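Local coordinates for protein putative glutathionylspermidine synthase (Methylobacillus flagellatus, PDB 3N6X) that probably acts as an ATP-dependent ligase with a circularly permuted ATP-grasp fold, perhaps joining glutathione to spermidine, at residues 210-215 against 306-311; 74-79 against 468-473; 95-100 against 333-338; 168-173 against 430-435. All blocks are in the same frame, centred on the assembly; numbering follows the deposited sequence.

Interaction 1: 210-215 against 306-311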
loop_
_atom_site.group_PDB
_atom_site.type_symbol
_atom_site.label_atom_id
_atom_site.label_comp_id
_atom_site.label_asym_id
_atom_site.label_seq_id
_atom_site.Cartn_x
_atom_site.Cartn_y
_atom_site.Cartn_z
ATOM N N VAL A 210 -17.128 -12.843 0.362
ATOM C CA VAL A 210 -16.484 -13.550 -0.745
ATOM C C VAL A 210 -16.413 -15.025 -0.504
ATOM O O VAL A 210 -15.678 -15.715 -1.195
ATOM C CB VAL A 210 -15.123 -12.943 -1.206
ATOM C CG1 VAL A 210 -15.328 -11.583 -1.871
ATOM C CG2 VAL A 210 -14.119 -12.856 -0.054
ATOM N N ALA A 211 -17.220 -15.538 0.448
ATOM C CA ALA A 211 -17.325 -16.978 0.677
ATOM C C ALA A 211 -17.938 -17.596 -0.573
ATOM O O ALA A 211 -18.681 -16.911 -1.285
ATOM C CB ALA A 211 -18.214 -17.252 1.878
ATOM N N GLN A 212 -17.599 -18.855 -0.882
ATOM C CA GLN A 212 -18.152 -19.531 -2.071
ATOM C C GLN A 212 -19.701 -19.688 -1.991
ATOM O O GLN A 212 -20.293 -19.518 -0.916
ATOM C CB GLN A 212 -17.455 -20.882 -2.312
ATOM C CG GLN A 212 -15.938 -20.750 -2.543
ATOM C CD GLN A 212 -15.547 -20.471 -3.988
ATOM O OE1 GLN A 212 -16.388 -20.277 -4.882
ATOM N NE2 GLN A 212 -14.251 -20.425 -4.243
ATOM N N ALA A 213 -20.351 -19.923 -3.149
ATOM C CA ALA A 213 -21.812 -20.041 -3.242
ATOM C C ALA A 213 -22.322 -21.183 -2.385
ATOM O O ALA A 213 -21.771 -22.290 -2.442
ATOM C CB ALA A 213 -22.231 -20.241 -4.690
ATOM N N GLY A 214 -23.313 -20.885 -1.536
ATOM C CA GLY A 214 -23.903 -21.864 -0.630
ATOM C C GLY A 214 -23.565 -21.649 0.832
ATOM O O GLY A 214 -24.401 -21.909 1.700
ATOM N N VAL A 215 -22.328 -21.178 1.120
ATOM C CA VAL A 215 -21.825 -20.959 2.489
ATOM C C VAL A 215 -22.646 -19.878 3.226
ATOM O O VAL A 215 -22.635 -18.714 2.826
ATOM C CB VAL A 215 -20.299 -20.636 2.492
ATOM C CG1 VAL A 215 -19.757 -20.560 3.911
ATOM C CG2 VAL A 215 -19.518 -21.657 1.666
ATOM N N GLY A 306 -14.072 -24.911 -3.214
ATOM C CA GLY A 306 -14.249 -25.384 -1.842
ATOM C C GLY A 306 -13.780 -24.411 -0.777
ATOM O O GLY A 306 -14.018 -24.631 0.417
ATOM N N VAL A 307 -13.085 -23.335 -1.199
ATOM C CA VAL A 307 -12.552 -22.309 -0.296
ATOM C C VAL A 307 -12.303 -21.005 -1.080
ATOM O O VAL A 307 -12.162 -21.039 -2.305
ATOM C CB VAL A 307 -11.242 -22.812 0.446
ATOM C CG1 VAL A 307 -10.003 -22.744 -0.472
ATOM C CG2 VAL A 307 -11.001 -22.044 1.748
ATOM N N THR A 308 -12.239 -19.872 -0.372
ATOM C CA THR A 308 -11.873 -18.588 -0.959
ATOM C C THR A 308 -10.539 -18.142 -0.385
ATOM O O THR A 308 -10.364 -18.159 0.833
ATOM C CB THR A 308 -12.944 -17.517 -0.691
ATOM O OG1 THR A 308 -14.166 -17.923 -1.289
ATOM C CG2 THR A 308 -12.544 -16.140 -1.252
ATOM N N LEU A 309 -9.604 -17.733 -1.263
ATOM C CA LEU A 309 -8.324 -17.139 -0.868
ATOM C C LEU A 309 -8.386 -15.652 -1.133
ATOM O O LEU A 309 -8.906 -15.226 -2.166
ATOM C CB LEU A 309 -7.139 -17.771 -1.634
ATOM C CG LEU A 309 -6.905 -19.290 -1.396
ATOM C CD1 LEU A 309 -5.723 -19.786 -2.190
ATOM C CD2 LEU A 309 -6.710 -19.601 0.077
ATOM N N ALA A 310 -7.937 -14.860 -0.177
ATOM C CA ALA A 310 -7.959 -13.409 -0.290
ATOM C C ALA A 310 -6.647 -12.844 0.242
ATOM O O ALA A 310 -6.322 -13.089 1.388
ATOM C CB ALA A 310 -9.136 -12.843 0.494
ATOM N N ASN A 311 -5.843 -12.164 -0.598
ATOM C CA ASN A 311 -6.140 -11.906 -2.017
ATOM C C ASN A 311 -6.017 -13.187 -2.852
ATOM O O ASN A 311 -5.387 -14.165 -2.423
ATOM C CB ASN A 311 -5.212 -10.822 -2.566
ATOM C CG ASN A 311 -5.488 -9.436 -2.022
ATOM O OD1 ASN A 311 -6.463 -9.191 -1.306
ATOM N ND2 ASN A 311 -4.669 -8.485 -2.402
#
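Thr308 and Gln212 reach across to one another's segments, each donating a hydrogen bond to a backbone carbonyl. The hydroxyl OG1 of Thr308 donates a hydrogen bond to Val210 O at 2.7 Å, approaching with a tilt of only 16° from the carbonyl plane. Gln212 NE2 bonds to Val307 O at 2.9 Å, almost straight at the hydrogen; this donor stands well above the plane of the Val307 carbonyl, although the oxygen lies in the plane of the Gln212 amide. A sharp bend at the second torsion of Gln212 (chi2 -86°) carries the amide toward Val307, and on the way CG passes Thr308 OG1 at 3.6 Å. Beside the Thr308 hydroxyl the packing is close: the methyl CG2 of Thr308 sits 3.8 Å from CG2 of Val210, the two side chains crossing at roughly a right angle.

Strand 308-310 runs parallel to strand 268-275 in a mixed sheet, and the contact ties it to the loop that leads from helix 199-209 into strand 220-223 of the same sheet. Pro137 touches both Gln212 and Thr308. Without the Gln212 amide, as with an alanine here, Val307 O would probably lose this donor and a gap would probably open beside Thr308 OG1.

Beyond Gln212 the contact gives way to the surface. There the chain makes a type II turn from Gln212 to Val215, with Gly214 at the positive phi of its third position, and the exposed Ala213 and Gly214 swing clear of the strand.

Interaction 2: 74-79 against 468-473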
loop_
_atom_site.group_PDB
_atom_site.type_symbol
_atom_site.label_atom_id
_atom_site.label_comp_id
_atom_site.label_asym_id
_atom_site.label_seq_id
_atom_site.Cartn_x
_atom_site.Cartn_y
_atom_site.Cartn_z
ATOM N N VAL A 74 4.488 14.176 15.171
ATOM C CA VAL A 74 3.186 14.549 15.749
ATOM C C VAL A 74 2.381 15.556 14.923
ATOM O O VAL A 74 1.255 15.890 15.303
ATOM C CB VAL A 74 3.276 14.935 17.258
ATOM C CG1 VAL A 74 3.885 13.796 18.081
ATOM C CG2 VAL A 74 4.062 16.232 17.459
ATOM N N VAL A 75 2.933 16.033 13.794
ATOM C CA VAL A 75 2.180 16.946 12.925
ATOM C C VAL A 75 1.373 16.104 11.931
ATOM O O VAL A 75 1.965 15.377 11.124
ATOM C CB VAL A 75 3.069 17.994 12.214
ATOM C CG1 VAL A 75 2.211 19.056 11.522
ATOM C CG2 VAL A 75 4.048 18.642 13.194
ATOM N N PRO A 76 0.022 16.082 12.044
ATOM C CA PRO A 76 -0.758 15.215 11.156
ATOM C C PRO A 76 -0.774 15.696 9.713
ATOM O O PRO A 76 -0.592 16.888 9.435
ATOM C CB PRO A 76 -2.160 15.256 11.767
ATOM C CG PRO A 76 -2.231 16.584 12.441
ATOM C CD PRO A 76 -0.851 16.838 12.970
ATOM N N ARG A 77 -1.017 14.765 8.797
ATOM C CA ARG A 77 -1.222 15.065 7.397
ATOM C C ARG A 77 -2.737 15.245 7.258
ATOM O O ARG A 77 -3.480 14.278 7.397
ATOM C CB ARG A 77 -0.702 13.888 6.535
ATOM C CG ARG A 77 -1.021 13.992 5.069
ATOM C CD ARG A 77 0.002 14.829 4.345
ATOM N NE ARG A 77 -0.312 14.960 2.927
ATOM C CZ ARG A 77 0.026 14.065 2.003
ATOM N NH1 ARG A 77 0.660 12.948 2.349
ATOM N NH2 ARG A 77 -0.288 14.267 0.729
ATOM N N ILE A 78 -3.203 16.494 7.149
ATOM C CA ILE A 78 -4.652 16.768 7.118
ATOM C C ILE A 78 -5.162 16.902 5.700
ATOM O O ILE A 78 -4.582 17.635 4.914
ATOM C CB ILE A 78 -5.052 18.000 8.007
ATOM C CG1 ILE A 78 -4.325 17.972 9.378
ATOM C CG2 ILE A 78 -6.575 18.069 8.190
ATOM C CD1 ILE A 78 -4.463 19.256 10.214
ATOM N N LEU A 79 -6.262 16.192 5.376
ATOM C CA LEU A 79 -6.910 16.253 4.064
ATOM C C LEU A 79 -8.358 16.636 4.249
ATOM O O LEU A 79 -9.003 16.143 5.166
ATOM C CB LEU A 79 -6.811 14.890 3.329
ATOM C CG LEU A 79 -5.384 14.327 3.107
ATOM C CD1 LEU A 79 -5.432 12.858 2.727
ATOM C CD2 LEU A 79 -4.623 15.123 2.047
ATOM N N ASP A 468 0.234 10.606 11.353
ATOM C CA ASP A 468 -1.182 10.260 11.354
ATOM C C ASP A 468 -1.805 11.015 10.181
ATOM O O ASP A 468 -1.377 12.130 9.889
ATOM C CB ASP A 468 -1.834 10.713 12.680
ATOM C CG ASP A 468 -3.292 10.314 12.870
ATOM O OD1 ASP A 468 -3.813 9.530 12.036
ATOM O OD2 ASP A 468 -3.907 10.775 13.853
ATOM N N THR A 469 -2.767 10.407 9.484
ATOM C CA THR A 469 -3.462 11.075 8.375
ATOM C C THR A 469 -4.885 11.361 8.795
ATOM O O THR A 469 -5.645 10.430 9.109
ATOM C CB THR A 469 -3.406 10.231 7.071
ATOM O OG1 THR A 469 -2.058 9.885 6.792
ATOM C CG2 THR A 469 -4.014 10.961 5.868
ATOM N N TRP A 470 -5.252 12.644 8.805
ATOM C CA TRP A 470 -6.589 13.074 9.192
ATOM C C TRP A 470 -7.443 13.353 7.975
ATOM O O TRP A 470 -7.066 14.167 7.133
ATOM C CB TRP A 470 -6.513 14.344 10.043
ATOM C CG TRP A 470 -5.917 14.174 11.412
ATOM C CD1 TRP A 470 -5.449 13.022 11.980
ATOM C CD2 TRP A 470 -5.759 15.201 12.397
ATOM N NE1 TRP A 470 -4.979 13.276 13.247
ATOM C CE2 TRP A 470 -5.158 14.608 13.530
ATOM C CE3 TRP A 470 -6.066 16.578 12.429
ATOM C CZ2 TRP A 470 -4.878 15.336 14.693
ATOM C CZ3 TRP A 470 -5.766 17.301 13.572
ATOM C CH2 TRP A 470 -5.187 16.682 14.691
ATOM N N ILE A 471 -8.597 12.692 7.877
ATOM C CA ILE A 471 -9.567 12.988 6.837
ATOM C C ILE A 471 -10.721 13.692 7.519
ATOM O O ILE A 471 -11.316 13.144 8.456
ATOM C CB ILE A 471 -10.000 11.723 6.010
ATOM C CG1 ILE A 471 -8.924 11.355 4.942
ATOM C CG2 ILE A 471 -11.338 11.963 5.303
ATOM C CD1 ILE A 471 -7.638 10.731 5.427
ATOM N N LEU A 472 -10.966 14.950 7.141
ATOM C CA LEU A 472 -12.030 15.752 7.748
ATOM C C LEU A 472 -13.398 15.332 7.263
ATOM O O LEU A 472 -13.554 14.991 6.089
ATOM C CB LEU A 472 -11.794 17.255 7.529
ATOM C CG LEU A 472 -10.458 17.808 8.066
ATOM C CD1 LEU A 472 -10.494 19.319 8.128
ATOM C CD2 LEU A 472 -10.100 17.201 9.467
ATOM N N LYS A 473 -14.382 15.281 8.188
ATOM C CA LYS A 473 -15.756 14.836 7.890
ATOM C C LYS A 473 -16.535 15.802 6.989
ATOM O O LYS A 473 -16.371 17.013 7.089
ATOM C CB LYS A 473 -16.530 14.547 9.181
ATOM C CG LYS A 473 -16.124 13.243 9.845
ATOM C CD LYS A 473 -16.951 12.965 11.091
ATOM C CE LYS A 473 -16.180 13.230 12.358
ATOM N NZ LYS A 473 -17.004 12.979 13.564
#
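Pro76 presses its CB and CG onto one face of the Trp470 indole, whose course describes most of the contact. At its root, Trp470 CB is 4.0 Å from Arg77 O and little farther from Ile78 CG2. CG then points anti to its own carbonyl carbon (chi1 -69°), which brings the ring beneath Pro76. CG and CD1 both face Pro76 CB, and CE2, at the fusion of the rings, comes within 3.5 Å of that CB. NE1 lies under the proline too, but its hydrogen goes to Asp468 OD2 at 2.8 Å, in the plane of the indole and from above the carboxylate; Arg177 pairs with the same oxygen.

The backbones beneath form a parallel beta pair between strand 77-79 and strand 469-471, the C-terminal end of a longer strand whose other neighbour is the antiparallel strand 446-450. Arg77 N bonds to Asp468 O at 2.9 Å, and the ladder continues from Trp470 N to Arg77 O, Leu79 N to Trp470 O and Leu472 N to Leu79 O.

Farther along the ring, CE3 meets Ile78 CG1 at 3.8 Å, with the two side chains alongside each other, and CZ3 nears Ile78 CD1. The tip, Trp470 CH2, is 3.7 Å from Pro76 CG, whose CH-pi contact falls almost on the six-membered ring's normal. On the pair's other face, Leu79 CD1 meets Thr469 CG2 and Ile471 CD1.

Interaction 3: 95-100 against 333-338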
loop_
_atom_site.group_PDB
_atom_site.type_symbol
_atom_site.label_atom_id
_atom_site.label_comp_id
_atom_site.label_asym_id
_atom_site.label_seq_id
_atom_site.Cartn_x
_atom_site.Cartn_y
_atom_site.Cartn_z
ATOM N N VAL A 95 -8.770 0.599 -8.763
ATOM C CA VAL A 95 -8.876 -0.757 -8.229
ATOM C C VAL A 95 -9.964 -1.566 -8.937
ATOM O O VAL A 95 -9.739 -2.744 -9.225
ATOM C CB VAL A 95 -8.989 -0.751 -6.679
ATOM C CG1 VAL A 95 -9.360 -2.135 -6.128
ATOM C CG2 VAL A 95 -7.689 -0.260 -6.061
ATOM N N LYS A 96 -11.085 -0.918 -9.345
ATOM C CA LYS A 96 -12.112 -1.638 -10.125
ATOM C C LYS A 96 -11.542 -2.116 -11.448
ATOM O O LYS A 96 -11.735 -3.269 -11.807
ATOM C CB LYS A 96 -13.368 -0.783 -10.358
ATOM C CG LYS A 96 -14.272 -0.689 -9.130
ATOM C CD LYS A 96 -15.392 0.336 -9.343
ATOM C CE LYS A 96 -16.499 0.198 -8.321
ATOM N NZ LYS A 96 -17.517 1.275 -8.467
ATOM N N ALA A 97 -10.787 -1.258 -12.138
ATOM C CA ALA A 97 -10.169 -1.596 -13.433
ATOM C C ALA A 97 -9.096 -2.688 -13.268
ATOM O O ALA A 97 -9.013 -3.584 -14.097
ATOM C CB ALA A 97 -9.562 -0.353 -14.064
ATOM N N LEU A 98 -8.333 -2.649 -12.157
ATOM C CA LEU A 98 -7.311 -3.661 -11.850
ATOM C C LEU A 98 -7.940 -5.046 -11.618
ATOM O O LEU A 98 -7.430 -6.041 -12.144
ATOM C CB LEU A 98 -6.449 -3.231 -10.651
ATOM C CG LEU A 98 -5.350 -2.175 -10.963
ATOM C CD1 LEU A 98 -4.845 -1.509 -9.682
ATOM C CD2 LEU A 98 -4.165 -2.802 -11.722
ATOM N N ASN A 99 -9.097 -5.095 -10.907
ATOM C CA ASN A 99 -9.848 -6.340 -10.672
ATOM C C ASN A 99 -10.505 -6.855 -11.941
ATOM O O ASN A 99 -10.557 -8.059 -12.149
ATOM C CB ASN A 99 -10.892 -6.161 -9.551
ATOM C CG ASN A 99 -10.331 -6.466 -8.179
ATOM O OD1 ASN A 99 -9.663 -7.488 -7.966
ATOM N ND2 ASN A 99 -10.532 -5.561 -7.234
HETATM N N MSE A 100 -11.006 -5.953 -12.792
HETATM C CA MSE A 100 -11.596 -6.346 -14.069
HETATM C C MSE A 100 -10.510 -6.831 -15.049
HETATM O O MSE A 100 -10.735 -7.787 -15.790
HETATM C CB MSE A 100 -12.406 -5.204 -14.656
HETATM C CG MSE A 100 -13.647 -4.906 -13.844
HETATM SE SE MSE A 100 -14.614 -3.399 -14.520
HETATM C CE MSE A 100 -15.506 -4.329 -15.976
ATOM N N PHE A 333 -10.509 1.051 -21.117
ATOM C CA PHE A 333 -11.057 -0.176 -21.712
ATOM C C PHE A 333 -12.221 -0.795 -20.899
ATOM O O PHE A 333 -13.267 -1.089 -21.468
ATOM C CB PHE A 333 -9.935 -1.213 -21.968
ATOM C CG PHE A 333 -10.381 -2.469 -22.694
ATOM C CD1 PHE A 333 -10.566 -2.468 -24.079
ATOM C CD2 PHE A 333 -10.604 -3.657 -21.997
ATOM C CE1 PHE A 333 -10.971 -3.631 -24.750
ATOM C CE2 PHE A 333 -11.010 -4.814 -22.669
ATOM C CZ PHE A 333 -11.193 -4.792 -24.044
ATOM N N TYR A 334 -12.035 -1.010 -19.593
ATOM C CA TYR A 334 -13.051 -1.682 -18.778
ATOM C C TYR A 334 -14.160 -0.805 -18.318
ATOM O O TYR A 334 -15.284 -1.289 -18.145
ATOM C CB TYR A 334 -12.414 -2.402 -17.567
ATOM C CG TYR A 334 -11.438 -3.481 -17.986
ATOM C CD1 TYR A 334 -11.877 -4.630 -18.641
ATOM C CD2 TYR A 334 -10.075 -3.341 -17.756
ATOM C CE1 TYR A 334 -10.979 -5.620 -19.039
ATOM C CE2 TYR A 334 -9.166 -4.295 -18.197
ATOM C CZ TYR A 334 -9.622 -5.436 -18.834
ATOM O OH TYR A 334 -8.722 -6.388 -19.224
ATOM N N LEU A 335 -13.851 0.458 -18.005
ATOM C CA LEU A 335 -14.842 1.342 -17.408
ATOM C C LEU A 335 -15.382 2.400 -18.362
ATOM O O LEU A 335 -16.358 3.067 -18.026
ATOM C CB LEU A 335 -14.273 1.998 -16.140
ATOM C CG LEU A 335 -13.775 1.039 -15.054
ATOM C CD1 LEU A 335 -12.969 1.786 -14.015
ATOM C CD2 LEU A 335 -14.939 0.320 -14.385
ATOM N N GLY A 336 -14.730 2.567 -19.523
ATOM C CA GLY A 336 -15.107 3.584 -20.503
ATOM C C GLY A 336 -14.981 4.990 -19.952
ATOM O O GLY A 336 -15.761 5.874 -20.314
ATOM N N GLU A 337 -13.998 5.203 -19.046
ATOM C CA GLU A 337 -13.791 6.478 -18.358
ATOM C C GLU A 337 -12.367 6.938 -18.525
ATOM O O GLU A 337 -11.475 6.122 -18.759
ATOM C CB GLU A 337 -14.056 6.315 -16.842
ATOM C CG GLU A 337 -15.473 5.930 -16.463
ATOM C CD GLU A 337 -15.677 5.635 -14.982
ATOM O OE1 GLU A 337 -14.687 5.662 -14.211
ATOM O OE2 GLU A 337 -16.837 5.377 -14.594
ATOM N N GLU A 338 -12.130 8.229 -18.285
ATOM C CA GLU A 338 -10.796 8.786 -18.236
ATOM C C GLU A 338 -10.235 8.589 -16.811
ATOM O O GLU A 338 -10.985 8.736 -15.835
ATOM C CB GLU A 338 -10.831 10.290 -18.596
ATOM C CG GLU A 338 -10.776 10.553 -20.098
ATOM C CD GLU A 338 -9.536 10.002 -20.782
ATOM O OE1 GLU A 338 -8.420 10.501 -20.496
ATOM O OE2 GLU A 338 -9.677 9.037 -21.569
#
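Tyr334, Met100 and Leu335 carry this contact between helix 81-105 and the C-terminal end of helix 327-335. The side chains of Tyr334 and Met100 run antiparallel, each passing the other's flank, and CB of Met100 rests over a face of the phenol ring, 3.9 Å from Tyr334 CG, in a CH-pi contact 26° off the ring normal. The opposite face of the ring is covered by its chain neighbour Phe333, whose CD2 stands 3.5 Å above the plane of the Tyr334 ring. Met100, present as selenomethionine, turns at its last torsion (chi3 80°) and so lays its CE 3.7 Å from Tyr334 O. Its SE touches Leu335 CD2, also at 3.7 Å. The other branch of Leu335, CD1, bears on Ala97 CB at 4.0 Å, about one turn before Met100 in the longer helix. Gly336, with positive phi, ends the shorter helix immediately afterwards.

No hydrogen bond crosses between the two segments. The phenol hydroxyl finds its partner in Asp104, farther along helix 81-105, so Tyr334 has a directional bond at its tip while its ring is held by contact alone. Cohesion here should therefore depend on apolar shape at a partly solvent-facing junction rather than on exact donor-acceptor alignment.

Interaction 4: 168-173 against 430-435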
loop_
_atom_site.group_PDB
_atom_site.type_symbol
_atom_site.label_atom_id
_atom_site.label_comp_id
_atom_site.label_asym_id
_atom_site.label_seq_id
_atom_site.Cartn_x
_atom_site.Cartn_y
_atom_site.Cartn_z
ATOM N N SER A 168 0.428 -4.187 3.105
ATOM C CA SER A 168 0.614 -4.004 4.544
ATOM C C SER A 168 0.698 -2.532 4.931
ATOM O O SER A 168 0.806 -1.669 4.062
ATOM C CB SER A 168 1.866 -4.742 5.007
ATOM O OG SER A 168 3.010 -4.281 4.305
ATOM N N GLY A 169 0.638 -2.258 6.241
ATOM C CA GLY A 169 0.765 -0.905 6.768
ATOM C C GLY A 169 -0.410 -0.420 7.595
ATOM O O GLY A 169 -0.290 0.606 8.263
ATOM N N VAL A 170 -1.566 -1.152 7.572
ATOM C CA VAL A 170 -2.754 -0.731 8.329
ATOM C C VAL A 170 -2.506 -0.620 9.825
ATOM O O VAL A 170 -3.075 0.271 10.463
ATOM C CB VAL A 170 -4.066 -1.496 8.002
ATOM C CG1 VAL A 170 -4.255 -1.657 6.507
ATOM C CG2 VAL A 170 -4.116 -2.838 8.694
ATOM N N SER A 171 -1.618 -1.487 10.389
ATOM C CA SER A 171 -1.293 -1.445 11.826
ATOM C C SER A 171 -0.678 -0.102 12.218
ATOM O O SER A 171 -1.051 0.452 13.246
ATOM C CB SER A 171 -0.390 -2.612 12.226
ATOM O OG SER A 171 0.872 -2.540 11.581
ATOM N N TYR A 172 0.172 0.476 11.346
ATOM C CA TYR A 172 0.742 1.799 11.595
ATOM C C TYR A 172 -0.346 2.882 11.484
ATOM O O TYR A 172 -0.376 3.802 12.290
ATOM C CB TYR A 172 1.892 2.092 10.632
ATOM C CG TYR A 172 3.127 1.258 10.880
ATOM C CD1 TYR A 172 3.971 1.525 11.953
ATOM C CD2 TYR A 172 3.500 0.251 9.995
ATOM C CE1 TYR A 172 5.118 0.760 12.183
ATOM C CE2 TYR A 172 4.644 -0.518 10.212
ATOM C CZ TYR A 172 5.448 -0.263 11.313
ATOM O OH TYR A 172 6.581 -1.016 11.527
HETATM N N MSE A 173 -1.281 2.723 10.543
HETATM C CA MSE A 173 -2.390 3.665 10.378
HETATM C C MSE A 173 -3.269 3.669 11.644
HETATM O O MSE A 173 -3.603 4.738 12.165
HETATM C CB MSE A 173 -3.235 3.301 9.127
HETATM C CG MSE A 173 -4.541 4.104 9.016
HETATM SE SE MSE A 173 -5.668 3.555 7.527
HETATM C CE MSE A 173 -6.769 2.266 8.432
ATOM N N ARG A 430 -0.515 6.181 1.626
ATOM C CA ARG A 430 -1.020 4.868 1.237
ATOM C C ARG A 430 -2.417 4.547 1.820
ATOM O O ARG A 430 -2.516 3.983 2.907
ATOM C CB ARG A 430 -0.014 3.735 1.538
ATOM C CG ARG A 430 -0.463 2.378 0.947
ATOM C CD ARG A 430 0.314 1.195 1.492
ATOM N NE ARG A 430 1.508 0.914 0.692
ATOM C CZ ARG A 430 2.173 -0.236 0.722
ATOM N NH1 ARG A 430 1.759 -1.230 1.498
ATOM N NH2 ARG A 430 3.254 -0.403 -0.027
ATOM N N PRO A 431 -3.512 4.844 1.087
ATOM C CA PRO A 431 -4.825 4.366 1.534
ATOM C C PRO A 431 -5.023 2.890 1.121
ATOM O O PRO A 431 -4.254 2.362 0.309
ATOM C CB PRO A 431 -5.802 5.304 0.823
ATOM C CG PRO A 431 -5.089 5.750 -0.411
ATOM C CD PRO A 431 -3.598 5.532 -0.219
ATOM N N PHE A 432 -6.039 2.226 1.687
ATOM C CA PHE A 432 -6.281 0.812 1.440
ATOM C C PHE A 432 -7.668 0.606 0.878
ATOM O O PHE A 432 -8.647 0.855 1.563
ATOM C CB PHE A 432 -6.090 -0.001 2.742
ATOM C CG PHE A 432 -4.687 0.076 3.309
ATOM C CD1 PHE A 432 -4.300 1.148 4.116
ATOM C CD2 PHE A 432 -3.739 -0.898 3.003
ATOM C CE1 PHE A 432 -2.992 1.242 4.604
ATOM C CE2 PHE A 432 -2.432 -0.806 3.497
ATOM C CZ PHE A 432 -2.066 0.263 4.291
ATOM N N VAL A 433 -7.760 0.181 -0.373
ATOM C CA VAL A 433 -9.050 -0.023 -1.009
ATOM C C VAL A 433 -9.550 -1.426 -0.702
ATOM O O VAL A 433 -8.836 -2.409 -0.949
ATOM C CB VAL A 433 -9.008 0.260 -2.536
ATOM C CG1 VAL A 433 -10.376 0.046 -3.163
ATOM C CG2 VAL A 433 -8.505 1.669 -2.820
ATOM N N LEU A 434 -10.795 -1.526 -0.199
ATOM C CA LEU A 434 -11.402 -2.804 0.159
ATOM C C LEU A 434 -12.505 -3.182 -0.793
ATOM O O LEU A 434 -13.434 -2.411 -0.980
ATOM C CB LEU A 434 -11.919 -2.762 1.619
ATOM C CG LEU A 434 -10.843 -2.474 2.697
ATOM C CD1 LEU A 434 -11.467 -2.369 4.066
ATOM C CD2 LEU A 434 -9.755 -3.559 2.708
ATOM N N SER A 435 -12.404 -4.357 -1.409
ATOM C CA SER A 435 -13.422 -4.851 -2.341
ATOM C C SER A 435 -14.018 -6.158 -1.835
ATOM O O SER A 435 -13.309 -7.144 -1.662
ATOM C CB SER A 435 -12.833 -5.074 -3.740
ATOM O OG SER A 435 -12.121 -3.953 -4.230
HETATM O O HOH W 1 3.139 -4.277 1.470
#
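Val170 sets one methyl squarely on the ring of Phe432. CG1 stands 3.4 Å from the ring centroid and only 2° off the normal, a CH-pi contact almost equally close to several ring carbons. It points there because CG1 is anti to the carbonyl carbon (chi1 -45°). The ring is met differently at its rim: Ser168 O lies in its plane at the edge, 3.4 Å from Phe432 CE2. Met173 SE approaches Phe432 CD1 obliquely, at 4.4 Å.

Ser168 O also receives a weak hydrogen bond from Arg430 NH1, 2.8 Å long but strongly bent (124°), near the guanidinium plane. A water 2.8 Å from Ser168 OG accepts a second, weak bond from that NH1, while Arg430 NE forms a salt bridge with Asp148. The backbone conformation at Gly169 already calls for glycine, since a CB would jam against Ser168 O, and it would also crowd Phe432 CZ. Losing the Phe432 ring to an alanine would probably leave a gap under Val170 CG1, with Met173 freer to turn.

Gly169 is the N-cap of helix 170-183, and Glu234 accepts from both Gly169 N and Ser171 OG. The contact thus seats the start of this helix on strand 423-435 of the large mixed sheet. A sulfate bound near Arg430 and a glycerol near Gly169, both probably from the crystallisation liquor, are consistent with a pocket beside this junction of the ATP-grasp fold.

In the fold
Interactions 1, 2 and 4 are buried, whereas interaction 3 lies at the surface. Interactions 2 and 4 reach the same large mixed sheet and come within about 5 Å at their nearest atoms, but one is strand pairing along a backbone ladder and the other a helix start packed on a strand. Interaction 1 belongs to the other mixed sheet and relies on side chains bonding to main-chain carbonyls. Interaction 3, largely apolar and with no hydrogen bond between its segments, still connects with the core: Val95 and Asn99 of its long helix pack against Val433 and Ser435 of interaction 4. That same helix directly follows strand 77-79 of interaction 2.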